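Local coordinates for protein formate-dependent phosphoribosylglycinamide formyltransferase (Mycobacterium tuberculosis H37Rv, PDB 6KHR) that is an enzyme of the ATP-grasp family, named as a formate-dependent formyltransferase, and carries an ATP-grasp domain in the middle of its chain, at residues Pro148-Gly153 / Ala216-Glu221. Numbering follows the deposited sequence.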
ATOM      1  N   PRO A 148       3.977 -17.068  34.669  1.00 50.28           N
ATOM      2  CA  PRO A 148       4.756 -16.816  35.863  1.00 52.99           C
ATOM      3  C   PRO A 148       6.223 -16.518  35.551  1.00 55.15           C
ATOM      4  O   PRO A 148       6.819 -17.255  34.867  1.00 44.70           O
ATOM      5  CB  PRO A 148       4.602 -18.144  36.581  1.00 39.42           C
ATOM      6  CG  PRO A 148       3.243 -18.565  36.192  1.00 32.03           C
ATOM      7  CD  PRO A 148       3.199 -18.268  34.725  1.00 39.06           C
ATOM      8  N   PHE A 149       6.744 -15.429  36.093  1.00 44.71           N
ATOM      9  CA  PHE A 149       8.131 -15.060  35.766  1.00 42.95           C
ATOM     10  C   PHE A 149       8.836 -14.488  36.983  1.00 48.35           C
ATOM     11  O   PHE A 149       8.204 -13.951  37.847  1.00 43.72           O
ATOM     12  CB  PHE A 149       8.124 -14.018  34.662  1.00 37.63           C
ATOM     13  CG  PHE A 149       7.582 -12.699  35.116  1.00 51.04           C
ATOM     14  CD1 PHE A 149       6.237 -12.419  35.020  1.00 55.26           C
ATOM     15  CD2 PHE A 149       8.415 -11.740  35.649  1.00 54.23           C
ATOM     16  CE1 PHE A 149       5.735 -11.204  35.442  1.00 59.23           C
ATOM     17  CE2 PHE A 149       7.911 -10.525  36.077  1.00 50.21           C
ATOM     18  CZ  PHE A 149       6.572 -10.262  35.972  1.00 58.62           C
ATOM     19  N   TRP A 150      10.139 -14.695  37.050  1.00 51.36           N
ATOM     20  CA  TRP A 150      10.954 -14.197  38.178  1.00 54.35           C
ATOM     21  C   TRP A 150      12.241 -13.598  37.644  1.00 53.07           C
ATOM     22  O   TRP A 150      12.774 -14.122  36.703  1.00 49.92           O
ATOM     23  CB  TRP A 150      11.292 -15.335  39.137  1.00 51.03           C
ATOM     24  CG  TRP A 150      10.099 -15.982  39.743  1.00 46.23           C
ATOM     25  CD1 TRP A 150       9.516 -15.671  40.924  1.00 39.35           C
ATOM     26  CD2 TRP A 150       9.303 -17.019  39.166  1.00 49.82           C
ATOM     27  NE1 TRP A 150       8.423 -16.457  41.127  1.00 43.41           N
ATOM     28  CE2 TRP A 150       8.259 -17.277  40.055  1.00 46.74           C
ATOM     29  CE3 TRP A 150       9.346 -17.715  37.965  1.00 44.35           C
ATOM     30  CZ2 TRP A 150       7.291 -18.230  39.802  1.00 45.89           C
ATOM     31  CZ3 TRP A 150       8.396 -18.663  37.712  1.00 40.83           C
ATOM     32  CH2 TRP A 150       7.385 -18.917  38.621  1.00 51.59           C
ATOM     33  N   PHE A 151      12.660 -12.492  38.226  1.00 53.09           N
ATOM     34  CA  PHE A 151      13.954 -11.901  37.923  1.00 65.88           C
ATOM     35  C   PHE A 151      14.892 -12.269  39.059  1.00 72.60           C
ATOM     36  O   PHE A 151      14.600 -11.972  40.220  1.00 73.42           O
ATOM     37  CB  PHE A 151      13.846 -10.383  37.761  1.00 73.37           C
ATOM     38  CG  PHE A 151      12.942  -9.954  36.622  1.00 78.10           C
ATOM     39  CD1 PHE A 151      13.146 -10.435  35.336  1.00 73.47           C
ATOM     40  CD2 PHE A 151      11.879  -9.086  36.844  1.00 77.01           C
ATOM     41  CE1 PHE A 151      12.316 -10.047  34.287  1.00 77.56           C
ATOM     42  CE2 PHE A 151      11.042  -8.701  35.797  1.00 81.29           C
ATOM     43  CZ  PHE A 151      11.268  -9.184  34.516  1.00 83.20           C
ATOM     44  N   VAL A 152      15.989 -12.947  38.736  1.00 78.98           N
ATOM     45  CA  VAL A 152      16.968 -13.371  39.724  1.00 82.18           C
ATOM     46  C   VAL A 152      18.283 -12.666  39.424  1.00 87.89           C
ATOM     47  O   VAL A 152      18.447 -12.034  38.383  1.00 94.07           O
ATOM     48  CB  VAL A 152      17.157 -14.905  39.745  1.00 83.58           C
ATOM     49  CG1 VAL A 152      15.828 -15.593  40.014  1.00 85.18           C
ATOM     50  CG2 VAL A 152      17.787 -15.388  38.445  1.00 79.92           C
ATOM     51  N   GLY A 153      19.222 -12.783  40.359  1.00 84.83           N
ATOM     52  CA  GLY A 153      20.528 -12.159  40.222  1.00 85.13           C
ATOM     53  C   GLY A 153      21.618 -12.964  40.904  1.00 86.86           C
ATOM     54  O   GLY A 153      22.766 -12.519  41.015  1.00 86.37           O
ATOM     55  N   ALA A 216      13.517 -15.580  34.756  1.00 59.47           N
ATOM     56  CA  ALA A 216      13.050 -16.958  34.756  1.00 56.01           C
ATOM     57  C   ALA A 216      11.548 -16.985  34.503  1.00 51.26           C
ATOM     58  O   ALA A 216      10.795 -16.270  35.170  1.00 46.78           O
ATOM     59  CB  ALA A 216      13.372 -17.650  36.078  1.00 62.08           C
ATOM     60  N   GLU A 217      11.121 -17.815  33.550  1.00 58.54           N
ATOM     61  CA  GLU A 217       9.721 -17.924  33.158  1.00 60.52           C
ATOM     62  C   GLU A 217       9.258 -19.367  33.275  1.00 60.30           C
ATOM     63  O   GLU A 217       9.951 -20.286  32.828  1.00 61.20           O
ATOM     64  CB  GLU A 217       9.495 -17.433  31.726  1.00 73.85           C
ATOM     65  CG  GLU A 217       9.400 -15.924  31.588  1.00 92.48           C
ATOM     66  CD  GLU A 217       8.814 -15.501  30.255  1.00102.87           C
ATOM     67  OE1 GLU A 217       9.541 -14.896  29.436  1.00105.53           O
ATOM     68  OE2 GLU A 217       7.620 -15.784  30.025  1.00105.56           O
ATOM     69  N   SER A 218       8.096 -19.562  33.886  1.00 74.35           N
ATOM     70  CA  SER A 218       7.423 -20.848  33.819  1.00 77.45           C
ATOM     71  C   SER A 218       6.790 -21.009  32.446  1.00 81.91           C
ATOM     72  O   SER A 218       6.283 -20.045  31.864  1.00 90.49           O
ATOM     73  CB  SER A 218       6.361 -20.967  34.908  1.00 70.49           C
ATOM     74  OG  SER A 218       6.943 -21.420  36.113  1.00 75.58           O
ATOM     75  N   VAL A 219       6.834 -22.232  31.928  1.00 77.24           N
ATOM     76  CA  VAL A 219       6.380 -22.512  30.574  1.00 71.01           C
ATOM     77  C   VAL A 219       4.942 -22.999  30.606  1.00 61.44           C
ATOM     78  O   VAL A 219       4.586 -23.890  31.390  1.00 67.07           O
ATOM     79  CB  VAL A 219       7.285 -23.538  29.897  1.00 74.60           C
ATOM     80  CG1 VAL A 219       6.898 -23.672  28.437  1.00 83.54           C
ATOM     81  CG2 VAL A 219       8.687 -23.089  30.025  1.00 67.75           C
ATOM     82  N   VAL A 220       4.118 -22.411  29.746  1.00 52.81           N
ATOM     83  CA  VAL A 220       2.690 -22.677  29.697  1.00 58.87           C
ATOM     84  C   VAL A 220       2.339 -23.214  28.320  1.00 62.81           C
ATOM     85  O   VAL A 220       3.001 -22.915  27.324  1.00 60.80           O
ATOM     86  CB  VAL A 220       1.855 -21.415  30.008  1.00 60.69           C
ATOM     87  CG1 VAL A 220       0.527 -21.811  30.629  1.00 79.49           C
ATOM     88  CG2 VAL A 220       2.626 -20.462  30.910  1.00 49.50           C
ATOM     89  N   GLU A 221       1.286 -24.012  28.269  1.00 63.60           N
ATOM     90  CA  GLU A 221       0.840 -24.546  26.993  1.00 69.06           C
ATOM     91  C   GLU A 221       0.207 -23.433  26.167  1.00 59.59           C
ATOM     92  O   GLU A 221      -0.527 -22.589  26.692  1.00 58.71           O
ATOM     93  CB  GLU A 221      -0.146 -25.685  27.217  1.00 87.61           C
ATOM     94  CG  GLU A 221      -0.431 -26.491  25.977  1.00113.55           C
ATOM     95  CD  GLU A 221      -1.550 -27.491  26.195  1.00131.20           C
ATOM     96  OE1 GLU A 221      -2.427 -27.215  27.046  1.00138.26           O
ATOM     97  OE2 GLU A 221      -1.545 -28.550  25.523  1.00131.60           O
TER
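Phe149 and Trp150 pair with Glu217 and Ala216 in an antiparallel strand contact at the surface of the chain, within the ATP-grasp domain: strand 149-152, at the edge of a small three-stranded sheet, lies against the end of the central strand 214-217. Trp150 and Ala216 form a hydrogen-bonded pair, each donating its N-H to the other's carbonyl oxygen. The next hydrogen bond, Ser218 N to Pro148 O at 2.8 Å (N-H...O angle 164°), carries the ladder just beyond the strand ends. Between these bonds Phe149 and Glu217 make the non-hydrogen-bonded pair, their CA atoms 4.2 Å apart; here Phe149 CB meets Glu217 CG at 3.8 Å. The Phe149 ring turns from the 216-221 segment, its CG set between backbone N and carbonyl carbon (chi1 69°), and its CD2 sits over the rim of one face of the Phe151 ring. On the other face of the sheet the Trp150 indole, with CG anti to the carbonyl carbon (chi1 -61°), reaches from Ala216 toward Ser218, its CE3 3.5 Å from Ala216 O. Its six-membered ring receives Ser218 OG at the edge, near the ring plane, 3.5 Å from CZ3. Pro148 adds apolar packing, its CB 3.7 Å from Ser218 CB and its CD loosely beside Val220 CG2. Helix 155-165 flanks the Trp150 face, where Val161 touches the indole and Ala165 touches Ser218, while helix 131-141 meets Phe149 on the other face through Arg135 and Ala139. Backbone hydrogen bonding between Val152 and Val214 continues the pairing, and strand 172-173 completes the sheet beyond strand 214-217.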